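Penicillin-binding protein 1A (Mycobacterium tuberculosis, PDB 5CXW) builds the mycobacterial cell wall, polymerising glycan strands with one domain and cross-linking their peptides with the penicillin-sensitive transpeptidase domain, the part in this chain. Local coordinates at residues 270-274 with 287-292; 230-234 with 245-249; 177-182 with 208-214; 55-60 with 328-333; 135-139 with 148-152. One frame throughout, in Å; residues are numbered along the deposited sequence.

Interaction 1 (270-274 with 287-292). With 35P ((2R,4S)-5,5-dimethyl-2-{(1R)-2-oxo-1-[(phenoxyacetyl)amino]ethyl}-1,3-thiazolidine-4-carboxylic acid), chain C.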
# COMPACT_ATOMS: atom_id res chain seq x y z
N MET A 270 9.28 -4.80 -8.99
CA MET A 270 9.09 -4.94 -7.54
C MET A 270 9.52 -6.30 -7.02
O MET A 270 9.69 -6.46 -5.81
CB MET A 270 7.63 -4.69 -7.16
CG MET A 270 7.29 -3.25 -7.40
SD MET A 270 5.52 -2.95 -7.23
CE MET A 270 5.35 -3.21 -5.45
N GLU A 271 9.66 -7.27 -7.91
CA GLU A 271 9.97 -8.67 -7.46
C GLU A 271 11.18 -8.79 -6.56
O GLU A 271 11.12 -9.50 -5.58
CB GLU A 271 10.10 -9.63 -8.63
CG GLU A 271 8.78 -10.14 -9.15
CD GLU A 271 8.96 -11.15 -10.27
OE1 GLU A 271 9.09 -10.73 -11.42
OE2 GLU A 271 9.00 -12.35 -10.03
N PRO A 272 12.29 -8.06 -6.87
CA PRO A 272 13.49 -8.27 -6.04
C PRO A 272 13.43 -7.53 -4.69
O PRO A 272 14.41 -7.53 -3.94
CB PRO A 272 14.62 -7.68 -6.88
CG PRO A 272 13.98 -6.83 -7.91
CD PRO A 272 12.57 -7.34 -8.13
N ILE A 273 12.40 -6.67 -4.51
CA ILE A 273 12.47 -5.69 -3.40
C ILE A 273 12.26 -6.29 -2.01
O ILE A 273 12.89 -5.84 -1.10
CB ILE A 273 11.57 -4.44 -3.69
CG1 ILE A 273 12.05 -3.82 -4.99
CG2 ILE A 273 11.52 -3.47 -2.52
CD1 ILE A 273 11.25 -2.58 -5.43
N ALA A 274 11.43 -7.31 -1.81
CA ALA A 274 11.33 -7.87 -0.46
C ALA A 274 12.71 -8.37 0.06
O ALA A 274 13.11 -8.15 1.19
CB ALA A 274 10.31 -8.99 -0.47
N ASP A 287 7.61 -16.20 -4.24
CA ASP A 287 7.88 -14.91 -4.88
C ASP A 287 6.91 -13.84 -4.35
O ASP A 287 5.78 -14.12 -3.96
CB ASP A 287 7.72 -14.95 -6.42
CG ASP A 287 8.72 -15.85 -7.12
OD1 ASP A 287 9.68 -16.27 -6.44
OD2 ASP A 287 8.53 -16.20 -8.33
N SER A 288 7.35 -12.59 -4.42
CA SER A 288 6.49 -11.49 -4.04
C SER A 288 6.93 -10.24 -4.80
O SER A 288 7.96 -10.25 -5.43
CB SER A 288 6.62 -11.19 -2.53
OG SER A 288 7.92 -10.77 -2.19
N ALA A 289 6.12 -9.18 -4.69
CA ALA A 289 6.41 -7.90 -5.29
C ALA A 289 6.14 -6.89 -4.22
O ALA A 289 5.02 -6.86 -3.67
CB ALA A 289 5.47 -7.69 -6.51
N ALA A 290 7.10 -6.03 -3.87
CA ALA A 290 6.97 -5.18 -2.71
C ALA A 290 7.65 -3.85 -2.86
O ALA A 290 8.52 -3.67 -3.77
CB ALA A 290 7.50 -5.94 -1.48
N LYS A 291 7.32 -2.92 -1.98
CA LYS A 291 7.99 -1.62 -1.95
C LYS A 291 7.92 -1.06 -0.53
O LYS A 291 6.87 -1.01 0.06
CB LYS A 291 7.38 -0.63 -2.96
CG LYS A 291 8.15 0.70 -3.01
CD LYS A 291 9.52 0.58 -3.69
CE LYS A 291 10.34 1.88 -3.54
NZ LYS A 291 10.91 2.02 -2.20
N THR A 292 9.08 -0.63 -0.04
CA THR A 292 9.19 0.01 1.25
C THR A 292 8.98 1.53 1.12
O THR A 292 9.15 2.13 0.02
CB THR A 292 10.58 -0.18 1.84
OG1 THR A 292 11.55 0.19 0.87
CG2 THR A 292 10.77 -1.63 2.36
C24 35P C . 15.27 12.41 4.71
C23 35P C . 15.67 12.97 5.92
C22 35P C . 15.37 12.34 7.11
C21 35P C . 14.67 11.15 7.13
C20 35P C . 14.27 10.57 5.95
C19 35P C . 14.58 11.20 4.72
O1 35P C . 14.22 10.68 3.50
C2 35P C . 13.75 9.34 3.44
C3 35P C . 13.72 8.90 2.01
O18 35P C . 14.47 9.41 1.19
N4 35P C . 12.84 7.93 1.75
C5 35P C . 12.72 7.34 0.43
C6 35P C . 11.36 6.79 0.32
O17 35P C . 10.62 6.50 1.28
C8 35P C . 13.76 6.17 0.13
N7 35P C . 12.96 5.02 0.43
S11 35P C . 15.16 6.02 1.10
C10 35P C . 14.73 4.58 1.96
C12 35P C . 15.05 4.71 3.45
C15 35P C . 15.44 3.34 1.47
C9 35P C . 13.21 4.49 1.75
C13 35P C . 12.51 3.17 1.89
O14 35P C . 12.29 2.53 0.82
O16 35P C . 12.16 2.83 3.04
O HOH W 1 9.44 -8.52 -3.45
O HOH W 2 10.11 -12.28 -5.42
O HOH W 3 7.29 -14.85 -10.26

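Interaction 2 (230-234 with 245-249)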
# COMPACT_ATOMS: atom_id res chain seq x y z
N PRO A 230 -12.61 -2.31 -2.47
CA PRO A 230 -12.44 -3.10 -1.25
C PRO A 230 -13.74 -3.23 -0.49
O PRO A 230 -14.52 -2.28 -0.45
CB PRO A 230 -11.40 -2.31 -0.42
CG PRO A 230 -10.87 -1.29 -1.29
CD PRO A 230 -11.72 -1.15 -2.54
N HIS A 231 -13.95 -4.38 0.10
CA HIS A 231 -15.19 -4.58 0.87
C HIS A 231 -14.98 -5.63 1.92
O HIS A 231 -14.12 -6.52 1.79
CB HIS A 231 -16.31 -4.98 -0.09
CG HIS A 231 -16.07 -6.25 -0.78
ND1 HIS A 231 -15.22 -6.34 -1.86
CD2 HIS A 231 -16.49 -7.51 -0.52
CE1 HIS A 231 -15.17 -7.60 -2.26
NE2 HIS A 231 -15.94 -8.33 -1.48
N PHE A 232 -15.81 -5.51 2.96
CA PHE A 232 -15.74 -6.31 4.16
C PHE A 232 -16.91 -7.32 4.28
O PHE A 232 -16.83 -8.23 5.07
CB PHE A 232 -15.82 -5.39 5.41
CG PHE A 232 -14.64 -4.50 5.63
CD1 PHE A 232 -14.53 -3.29 4.92
CD2 PHE A 232 -13.61 -4.86 6.52
CE1 PHE A 232 -13.41 -2.46 5.09
CE2 PHE A 232 -12.52 -4.01 6.69
CZ PHE A 232 -12.44 -2.82 5.99
N VAL A 233 -17.97 -7.11 3.51
CA VAL A 233 -19.19 -7.92 3.62
C VAL A 233 -19.24 -8.87 2.43
O VAL A 233 -19.24 -8.47 1.26
CB VAL A 233 -20.43 -7.06 3.64
CG1 VAL A 233 -21.67 -7.97 3.57
CG2 VAL A 233 -20.49 -6.15 4.90
N GLN A 234 -19.29 -10.17 2.77
CA GLN A 234 -19.40 -11.27 1.83
C GLN A 234 -20.85 -11.68 1.59
O GLN A 234 -21.24 -11.96 0.46
CB GLN A 234 -18.62 -12.48 2.36
CG GLN A 234 -18.64 -13.73 1.49
CD GLN A 234 -18.04 -13.46 0.12
OE1 GLN A 234 -17.07 -12.69 -0.04
NE2 GLN A 234 -18.62 -14.07 -0.88
N PHE A 245 -28.01 -10.26 0.31
CA PHE A 245 -26.82 -9.83 -0.43
C PHE A 245 -25.85 -11.00 -0.44
O PHE A 245 -25.66 -11.67 0.58
CB PHE A 245 -26.16 -8.63 0.21
CG PHE A 245 -24.80 -8.29 -0.40
CD1 PHE A 245 -24.72 -7.63 -1.63
CD2 PHE A 245 -23.60 -8.69 0.24
CE1 PHE A 245 -23.47 -7.35 -2.20
CE2 PHE A 245 -22.35 -8.40 -0.31
CZ PHE A 245 -22.29 -7.72 -1.54
N ASP A 246 -25.23 -11.24 -1.59
CA ASP A 246 -24.18 -12.26 -1.66
C ASP A 246 -23.16 -11.79 -2.66
O ASP A 246 -23.48 -11.70 -3.84
CB ASP A 246 -24.77 -13.61 -2.11
CG ASP A 246 -23.79 -14.77 -1.93
OD1 ASP A 246 -22.56 -14.57 -1.96
OD2 ASP A 246 -24.26 -15.89 -1.73
N ALA A 247 -21.94 -11.49 -2.22
CA ALA A 247 -20.86 -11.10 -3.14
C ALA A 247 -20.47 -12.18 -4.13
O ALA A 247 -19.89 -11.88 -5.13
CB ALA A 247 -19.63 -10.61 -2.39
N SER A 248 -20.79 -13.45 -3.88
CA SER A 248 -20.40 -14.51 -4.81
C SER A 248 -21.35 -14.67 -6.00
O SER A 248 -21.15 -15.60 -6.77
CB SER A 248 -20.32 -15.85 -4.07
OG SER A 248 -21.61 -16.43 -3.92
N THR A 249 -22.37 -13.82 -6.16
CA THR A 249 -23.35 -13.97 -7.29
C THR A 249 -23.54 -12.66 -8.06
O THR A 249 -23.12 -11.60 -7.58
CB THR A 249 -24.71 -14.44 -6.78
OG1 THR A 249 -25.18 -13.54 -5.77
CG2 THR A 249 -24.64 -15.84 -6.20
O HOH W 4 -20.73 -15.79 -0.33

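Interaction 3 (177-182 with 208-214). With PEG (di(hydroxyethyl)ether), chain D.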
# COMPACT_ATOMS: atom_id res chain seq x y z
N GLY A 177 -6.68 2.65 -7.60
CA GLY A 177 -7.55 2.49 -6.45
C GLY A 177 -7.24 3.33 -5.26
O GLY A 177 -7.89 3.14 -4.22
N ILE A 178 -6.29 4.27 -5.31
CA ILE A 178 -6.15 5.24 -4.22
C ILE A 178 -7.40 6.07 -4.23
O ILE A 178 -7.74 6.69 -5.24
CB ILE A 178 -4.87 6.09 -4.32
CG1 ILE A 178 -3.59 5.22 -4.36
CG2 ILE A 178 -4.86 7.09 -3.20
CD1 ILE A 178 -3.40 4.32 -3.15
N ALA A 179 -8.19 6.03 -3.15
CA ALA A 179 -9.52 6.66 -3.20
C ALA A 179 -9.36 8.16 -3.39
O ALA A 179 -8.38 8.75 -2.93
CB ALA A 179 -10.30 6.41 -1.93
N SER A 180 -10.33 8.75 -4.07
CA SER A 180 -10.37 10.18 -4.36
C SER A 180 -10.72 11.05 -3.15
O SER A 180 -10.49 12.25 -3.19
CB SER A 180 -11.40 10.47 -5.46
OG SER A 180 -10.84 10.00 -6.66
N SER A 181 -11.32 10.43 -2.13
CA SER A 181 -11.65 11.08 -0.89
C SER A 181 -11.76 10.07 0.23
O SER A 181 -11.94 8.87 -0.01
CB SER A 181 -13.00 11.83 -1.04
OG SER A 181 -14.02 10.87 -1.29
N PHE A 182 -11.60 10.57 1.45
CA PHE A 182 -11.84 9.80 2.63
C PHE A 182 -12.09 10.77 3.77
O PHE A 182 -11.91 11.97 3.61
CB PHE A 182 -10.72 8.78 2.95
CG PHE A 182 -9.36 9.36 3.15
CD1 PHE A 182 -8.97 9.80 4.39
CD2 PHE A 182 -8.42 9.35 2.11
CE1 PHE A 182 -7.72 10.34 4.61
CE2 PHE A 182 -7.17 9.89 2.30
CZ PHE A 182 -6.80 10.38 3.55
N GLN A 208 -1.48 12.57 2.05
CA GLN A 208 -2.09 11.60 2.92
C GLN A 208 -2.86 10.58 2.16
O GLN A 208 -3.66 10.91 1.27
CB GLN A 208 -3.03 12.29 3.90
CG GLN A 208 -2.30 13.13 4.92
CD GLN A 208 -3.25 13.67 5.98
OE1 GLN A 208 -4.47 13.40 5.99
NE2 GLN A 208 -2.69 14.41 6.90
N THR A 209 -2.63 9.31 2.50
CA THR A 209 -3.32 8.18 1.94
C THR A 209 -3.57 7.19 3.09
O THR A 209 -2.88 7.21 4.12
CB THR A 209 -2.36 7.52 0.92
OG1 THR A 209 -2.10 8.47 -0.11
CG2 THR A 209 -2.90 6.23 0.23
N ARG A 210 -4.56 6.31 2.94
CA ARG A 210 -4.82 5.33 4.03
C ARG A 210 -4.12 4.02 3.70
O ARG A 210 -3.91 3.67 2.53
CB ARG A 210 -6.31 5.05 4.14
CG ARG A 210 -7.19 6.29 4.36
CD ARG A 210 -8.69 5.94 4.30
NE ARG A 210 -9.07 5.64 2.92
CZ ARG A 210 -10.23 5.13 2.52
NH1 ARG A 210 -11.21 4.92 3.38
NH2 ARG A 210 -10.45 4.94 1.21
N VAL A 211 -3.85 3.25 4.75
CA VAL A 211 -3.26 1.93 4.61
C VAL A 211 -4.18 1.07 3.74
O VAL A 211 -3.70 0.33 2.86
CB VAL A 211 -3.06 1.30 6.00
CG1 VAL A 211 -2.60 -0.15 5.93
CG2 VAL A 211 -2.05 2.06 6.85
N ILE A 212 -5.52 1.15 3.94
CA ILE A 212 -6.41 0.39 3.07
C ILE A 212 -6.30 0.76 1.61
O ILE A 212 -6.34 -0.13 0.75
CB ILE A 212 -7.90 0.38 3.55
CG1 ILE A 212 -8.77 -0.51 2.65
CG2 ILE A 212 -8.48 1.80 3.68
CD1 ILE A 212 -9.98 -1.05 3.43
N ASP A 213 -6.10 2.04 1.30
CA ASP A 213 -5.93 2.50 -0.09
C ASP A 213 -4.69 1.85 -0.70
O ASP A 213 -4.71 1.42 -1.81
CB ASP A 213 -5.72 4.03 -0.16
CG ASP A 213 -6.98 4.83 0.19
OD1 ASP A 213 -8.05 4.55 -0.40
OD2 ASP A 213 -6.87 5.81 0.97
N MET A 214 -3.61 1.82 0.06
CA MET A 214 -2.35 1.25 -0.47
C MET A 214 -2.50 -0.28 -0.75
O MET A 214 -2.08 -0.77 -1.79
CB MET A 214 -1.17 1.50 0.48
CG MET A 214 -0.76 2.96 0.57
SD MET A 214 -0.21 3.66 -1.00
CE MET A 214 1.37 2.85 -1.15
O2 PEG D . 2.76 14.78 8.19
C3 PEG D . 1.40 15.17 8.34
C4 PEG D . 0.55 14.26 7.50
O4 PEG D . 0.22 14.95 6.32
O HOH W 5 -6.81 8.11 -0.62

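Interaction 4 (55-60 with 328-333)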
# COMPACT_ATOMS: atom_id res chain seq x y z
N GLY A 55 7.73 -4.63 23.49
CA GLY A 55 8.86 -4.02 24.15
C GLY A 55 9.25 -2.70 23.52
O GLY A 55 10.31 -2.16 23.87
N GLN A 56 8.45 -2.23 22.54
CA GLN A 56 8.71 -0.95 21.92
C GLN A 56 7.98 0.16 22.67
O GLN A 56 7.21 -0.08 23.58
CB GLN A 56 8.31 -0.98 20.42
CG GLN A 56 9.02 -2.05 19.60
CD GLN A 56 10.51 -1.87 19.46
OE1 GLN A 56 11.05 -0.83 19.68
NE2 GLN A 56 11.18 -2.89 19.06
N ASP A 57 8.27 1.40 22.27
CA ASP A 57 7.65 2.58 22.85
C ASP A 57 6.15 2.34 22.91
O ASP A 57 5.54 1.91 21.90
CB ASP A 57 7.99 3.82 21.99
CG ASP A 57 7.62 5.13 22.67
OD1 ASP A 57 6.48 5.28 23.18
OD2 ASP A 57 8.50 6.02 22.71
N PRO A 58 5.53 2.57 24.07
CA PRO A 58 4.08 2.36 24.10
C PRO A 58 3.25 3.30 23.20
O PRO A 58 2.13 2.99 22.93
CB PRO A 58 3.71 2.51 25.56
CG PRO A 58 4.85 3.23 26.20
CD PRO A 58 6.07 2.88 25.41
N ASP A 59 3.84 4.40 22.72
CA ASP A 59 3.22 5.29 21.73
C ASP A 59 3.32 4.77 20.27
O ASP A 59 2.68 5.32 19.37
CB ASP A 59 3.91 6.68 21.79
CG ASP A 59 3.66 7.42 23.10
OD1 ASP A 59 2.69 7.11 23.80
OD2 ASP A 59 4.49 8.31 23.45
N MET A 60 4.11 3.73 20.04
CA MET A 60 4.20 3.16 18.69
C MET A 60 2.88 2.53 18.30
O MET A 60 2.17 1.90 19.13
CB MET A 60 5.30 2.11 18.64
CG MET A 60 5.65 1.69 17.24
SD MET A 60 7.14 0.73 17.14
CE MET A 60 8.36 1.89 17.79
N GLU A 328 6.82 12.54 16.69
CA GLU A 328 8.08 12.19 17.35
C GLU A 328 8.85 11.26 16.39
O GLU A 328 8.23 10.40 15.75
CB GLU A 328 7.84 11.57 18.74
CG GLU A 328 7.62 10.06 18.85
CD GLU A 328 7.56 9.51 20.30
OE1 GLU A 328 7.48 10.31 21.27
OE2 GLU A 328 7.58 8.25 20.51
N PRO A 329 10.17 11.43 16.26
CA PRO A 329 10.95 10.49 15.49
C PRO A 329 10.67 9.05 15.87
O PRO A 329 10.54 8.73 17.05
CB PRO A 329 12.38 10.84 15.89
CG PRO A 329 12.30 12.33 16.07
CD PRO A 329 11.02 12.53 16.80
N LEU A 330 10.66 8.18 14.87
CA LEU A 330 10.30 6.82 15.03
C LEU A 330 11.54 5.96 15.24
O LEU A 330 12.37 5.85 14.34
CB LEU A 330 9.49 6.39 13.80
CG LEU A 330 8.88 5.02 13.77
CD1 LEU A 330 7.77 4.84 14.80
CD2 LEU A 330 8.38 4.69 12.37
N VAL A 331 11.69 5.39 16.43
CA VAL A 331 12.88 4.60 16.79
C VAL A 331 12.52 3.37 17.58
O VAL A 331 11.45 3.31 18.20
CB VAL A 331 13.94 5.42 17.61
CG1 VAL A 331 14.48 6.58 16.80
CG2 VAL A 331 13.34 5.94 18.97
N THR A 332 13.44 2.41 17.62
CA THR A 332 13.23 1.16 18.37
C THR A 332 13.54 1.44 19.83
O THR A 332 14.03 2.50 20.14
CB THR A 332 14.12 0.03 17.86
OG1 THR A 332 15.50 0.32 18.10
CG2 THR A 332 13.92 -0.13 16.32
N ALA A 333 13.33 0.45 20.68
CA ALA A 333 13.63 0.57 22.12
C ALA A 333 15.14 0.81 22.37
O ALA A 333 15.50 1.47 23.35
CB ALA A 333 13.15 -0.67 22.85
O HOH W 6 10.49 1.81 20.53

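Interaction 5 (135-139 with 148-152). With 35P ((2R,4S)-5,5-dimethyl-2-{(1R)-2-oxo-1-[(phenoxyacetyl)amino]ethyl}-1,3-thiazolidine-4-carboxylic acid), chain C.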
# COMPACT_ATOMS: atom_id res chain seq x y z
N GLY A 135 23.20 9.87 0.67
CA GLY A 135 23.74 10.23 -0.64
C GLY A 135 23.97 9.09 -1.62
O GLY A 135 24.77 9.21 -2.54
N GLU A 136 23.26 7.99 -1.43
CA GLU A 136 23.27 6.84 -2.34
C GLU A 136 22.88 7.30 -3.76
O GLU A 136 22.09 8.23 -3.92
CB GLU A 136 22.25 5.77 -1.82
CG GLU A 136 22.10 4.44 -2.61
CD GLU A 136 22.96 3.27 -2.07
OE1 GLU A 136 22.59 2.65 -1.03
OE2 GLU A 136 23.98 2.93 -2.72
N GLY A 137 23.49 6.70 -4.78
CA GLY A 137 23.04 6.89 -6.14
C GLY A 137 23.51 5.75 -7.01
O GLY A 137 24.14 4.81 -6.53
N CYS A 138 23.24 5.83 -8.29
CA CYS A 138 23.65 4.78 -9.21
C CYS A 138 24.38 5.37 -10.40
O CYS A 138 24.58 4.69 -11.38
CB CYS A 138 22.42 4.01 -9.63
SG CYS A 138 21.28 5.01 -10.63
N GLY A 139 24.84 6.62 -10.31
CA GLY A 139 25.20 7.41 -11.49
C GLY A 139 23.95 7.58 -12.35
O GLY A 139 23.04 8.28 -11.93
N LYS A 148 14.10 -0.18 -6.96
CA LYS A 148 14.69 -1.11 -5.95
C LYS A 148 15.54 -0.32 -4.96
O LYS A 148 15.42 -0.49 -3.75
CB LYS A 148 15.46 -2.21 -6.66
CG LYS A 148 16.14 -3.19 -5.70
CD LYS A 148 16.90 -4.28 -6.45
CE LYS A 148 18.09 -3.80 -7.24
NZ LYS A 148 18.58 -4.92 -8.14
N MET A 149 16.42 0.55 -5.46
CA MET A 149 17.31 1.31 -4.57
C MET A 149 16.60 2.48 -3.90
O MET A 149 17.14 3.12 -2.98
CB MET A 149 18.51 1.84 -5.36
CG MET A 149 19.43 0.74 -5.81
SD MET A 149 20.76 1.42 -6.87
CE MET A 149 21.62 2.34 -5.62
N SER A 150 15.39 2.74 -4.36
CA SER A 150 14.51 3.80 -3.89
C SER A 150 15.17 5.17 -3.96
O SER A 150 15.33 5.87 -2.97
CB SER A 150 13.93 3.49 -2.52
OG SER A 150 12.68 4.18 -2.43
N LEU A 151 15.58 5.49 -5.18
CA LEU A 151 16.25 6.77 -5.39
C LEU A 151 15.26 7.90 -5.59
O LEU A 151 14.57 7.95 -6.60
CB LEU A 151 17.23 6.66 -6.55
CG LEU A 151 18.25 5.52 -6.38
CD1 LEU A 151 19.10 5.46 -7.65
CD2 LEU A 151 19.08 5.69 -5.16
N ASN A 152 15.20 8.83 -4.64
CA ASN A 152 14.31 10.00 -4.71
C ASN A 152 14.62 10.86 -5.94
O ASN A 152 13.72 11.38 -6.61
CB ASN A 152 14.44 10.87 -3.50
CG ASN A 152 13.76 10.32 -2.29
OD1 ASN A 152 13.33 9.16 -2.21
ND2 ASN A 152 13.68 11.21 -1.24
C24 35P C . 15.27 12.41 4.71
C23 35P C . 15.67 12.97 5.92
C22 35P C . 15.37 12.34 7.11
C21 35P C . 14.67 11.15 7.13
C20 35P C . 14.27 10.57 5.95
C19 35P C . 14.58 11.20 4.72
O1 35P C . 14.22 10.68 3.50
C2 35P C . 13.75 9.34 3.44
C3 35P C . 13.72 8.90 2.01
O18 35P C . 14.47 9.41 1.19
N4 35P C . 12.84 7.93 1.75
C5 35P C . 12.72 7.34 0.43
C6 35P C . 11.36 6.79 0.32
O17 35P C . 10.62 6.50 1.28
C8 35P C . 13.76 6.17 0.13
N7 35P C . 12.96 5.02 0.43
S11 35P C . 15.16 6.02 1.10
C10 35P C . 14.73 4.58 1.96
C12 35P C . 15.05 4.71 3.45
C15 35P C . 15.44 3.34 1.47
C9 35P C . 13.21 4.49 1.75
C13 35P C . 12.51 3.17 1.89
O14 35P C . 12.29 2.53 0.82
O16 35P C . 12.16 2.83 3.04

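Interaction 1 (270-274 with 287-292)
Met270 and Ile273 pack on Ala290 in the edge strand 289-296 of the five-stranded antiparallel sheet of the transpeptidase fold, the strand that carries Lys291 and Thr292, consistent with the K(T/S)G motif of penicillin-binding proteins, into the penicillin pocket. Met270 lies in the last turn of helix 260-270, and its carbonyl O accepts from two backbone nitrogens on opposite faces of its plane, Ile273 N and Ala290 N. The bond from Ala290 N to Met270 O is 3.3 Å long and comes from above the carbonyl plane. Followed outward, Met270 CB lies 3.8 Å from Ala289 CB, CG comes near Ala290 O, and after a bend at SD (chi3 68°) the methyl CE turns onto the strand backbone, 3.5 Å from Ala290 C. A flexible, unbranched chain suits this path along a strand. Ile273 covers the next stretch, with CB, CG2 and CD1 all close to Ala290 O; that buried oxygen has no polar partner in the model. The small Ala289 and Ala290 let helix end and strand approach this closely. Beside them, water 1 links Glu271 O to Ser288 OG, and water 2 links it to Ser288 N. At the other end Lys291, close to Ser97, the probable acyl-ester serine, sends NZ to its neighbour's carbonyl, Thr292 O. The penicillin carboxylate lies next to this lysine, its O14 modelled a doubtfully short 2.5 Å from Thr292 OG1.

Interaction 2 (230-234 with 245-249)
His231 opens the contact, its imidazole approaching the methyl of Ala247 obliquely, with NE2 4.4 Å from Ala247 CB; its other nitrogen, ND1, is engaged by Pro229 O. Val233 follows at the start of strand 233-237. Its CG1 lies 3.9 Å from Phe245 CD2, the two side chains crossing at a slant, while Val233 O meets the edge of the phenyl ring near its plane. Gln234 has the most surface buried by the contact. Its carbonyl O receives a nearly straight bond from Ala247 N (2.8 Å, 168°), a backbone link that leads out of the hairpin of strands 233-237 and 243-246 into a type I turn. The glutamine chain bends at chi2 (61°) so that its amide comes back over Ala247 CB, and NE2 donates to water 4, which donates in turn to Asp246 OD1. Aspartate suits this position because the same oxygen forms an Asx turn with Ser248 N and also accepts from Ser248 OG, both from one face of the carboxylate. The hairpin belongs to a three-stranded antiparallel sheet, with strand 32-35 on the far side of 233-237; Glu14 of helix 2-19 binds the backbone nitrogens of Phe232 and Val233, and Leu18 of that helix packs on Phe245.

Interaction 3 (177-182 with 208-214)
Phe182 lies flat against Arg210, and together they join the loop after helix 165-176 to the N-terminus of helix 211-222 in the transpeptidase domain. Arg210 is the N-cap residue of that helix. The two side chains run past each other in opposite directions, and the ring and guanidinium planes are only 9° apart. They are offset, however: what sits over the centre of the phenyl face is the aliphatic part, Arg210 CG, 3.8 Å from the ring centroid in a CH-pi contact, while the guanidinium is covered by Phe182 CB. Phe182 reaches this place with CG held between its backbone N and carbonyl carbon (chi1 59°). Arginine fits because its methylenes can cover a ring while its head is employed elsewhere. A bend at chi3 (-71°) turns the head to Asp213, which it grips side-on, NE to OD2 and NH2 to OD1; the remaining NH1 goes to Gln90. Asp213 thereby stays fixed one turn into the helix, where OD2 also accepts from Arg210 N through its anti lone pair, covering an amide at the helix start. The loop uses the same carboxylate: Ala179 N donates to Asp213 OD1 at 3.1 Å, from the face opposite to Arg210 NH2. So many donors would probably keep the aspartate ionised. Deeper in, the isoleucine tip Ile178 CD1 fits between Asp213 CB, Thr209 CG2 and Met214 SD. Water 5 completes the join, donating to Ala179 O (2.9 Å) and to Asp213 OD2 (2.8 Å).

Interaction 4 (55-60 with 328-333)
Glu328 faces the type I turn of Asp57 to Met60, which leads into strand 60-67 of the five-stranded sheet of the transpeptidase fold; residues 328-333 belong to the loop between strand 315-323 of that sheet and helix 343-356. The Glu328 chain is extended beyond CG, and its carboxylate comes at that of Asp57 from the opposite direction, the planes 68° apart. Glu328 OE2 and Asp57 OD2 stand 3.3 Å from each other without a hydrogen bond, and Asp59 brings a third acid close by. Such a cluster of acids at the surface may raise the pKa of one of them. Asp57 has a local task that suits an aspartate: OD1 accepts from Asp59 N at 2.8 Å in an Asx turn that supports the bend. Further along, Leu330 points its CD1 methyl to Met60 CE, 4.2 Å away, and both side chains also touch Ile338, an apolar patch below the acids. Val331 contributes its carbonyl, with Met60 CE 3.4 Å from Val331 O. At Thr332 the backbone passes the amide of Gln56, OE1 lying near Thr332 CA, while the threonine hydroxyl is bonded to Ser334 and to Ala336 N. Ala333 ends the contact: its small methyl rests near Gly55 O, and its N donates weakly to Gln56 OE1 (2.8 Å, 129°). The glutamine chain folds at chi2 (-65°) to bring that oxygen across. Between the loops, water 6 accepts from Asp57 N and donates to both Gln56 OE1 (2.8 Å) and Val331 O (2.9 Å).

Interaction 5 (135-139 with 148-152)
Leu151 and Met149 present the greatest buried surface here, meeting Glu136 and Cys138 of the loop that precedes strand 140-142. Met149 lies in the last turn of helix 143-149; its chain bends at chi3 (68°), which carries CE against the loop, 3.6 Å from Gly137 O and 3.7 Å from Glu136 CG. Glu136 crosses it at about a right angle and lays CG and the carboxylate alongside the methyl, so a long side chain serves here even though its acid end is charged. Leu151 divides its two methyls: CD2 reaches Glu136 CG, and CD1 packs 3.7 Å from Cys138 SG. That sulfur is joined to Cys141 in a disulfide, which ties the loop back to strand 140-142, and Met149 SD lies 4.1 Å from Cys138 CB.

Between the two packing residues stands Ser150, whose positive phi makes it the C-prime residue of the Schellman motif ending the helix. Its side chain takes another direction, into the pocket. Ser150 OG accepts from the penicillin atom N7 at 3.0 Å and also bonds Lys100, while Asn152 ND2 reaches the ligand atom O18 by a weak bond. These two residues fit the SxN motif of penicillin-binding proteins. The contact itself is thus largely apolar and sulfur-rich, held by van der Waals packing, while the disulfide fixes the loop and the polar groups of Ser150 and Asn152 serve the ligand.

How the interactions relate
Interactions 1 and 5 meet at the penicillin pocket: Lys291 NZ lies 2.8 Å from Ser150 OG, a probable hydrogen bond, and Ile273 CD1 packs 3.8 Å from Lys148 CA. Both touch the ligand, and both lie near Ser97, the probable acyl-ester serine. Interaction 3 lies farther from the ligand, its Met214 side chain about 9 Å from that of Ser97, and it connects to interaction 2 through Phe232 CZ and Ile212 CD1, 4.0 Å apart. Interaction 2 is peripheral, its centre about 42 Å from that of interaction 5. Interaction 4 joins segments with 267 residues between them, and the other four all fall within that span.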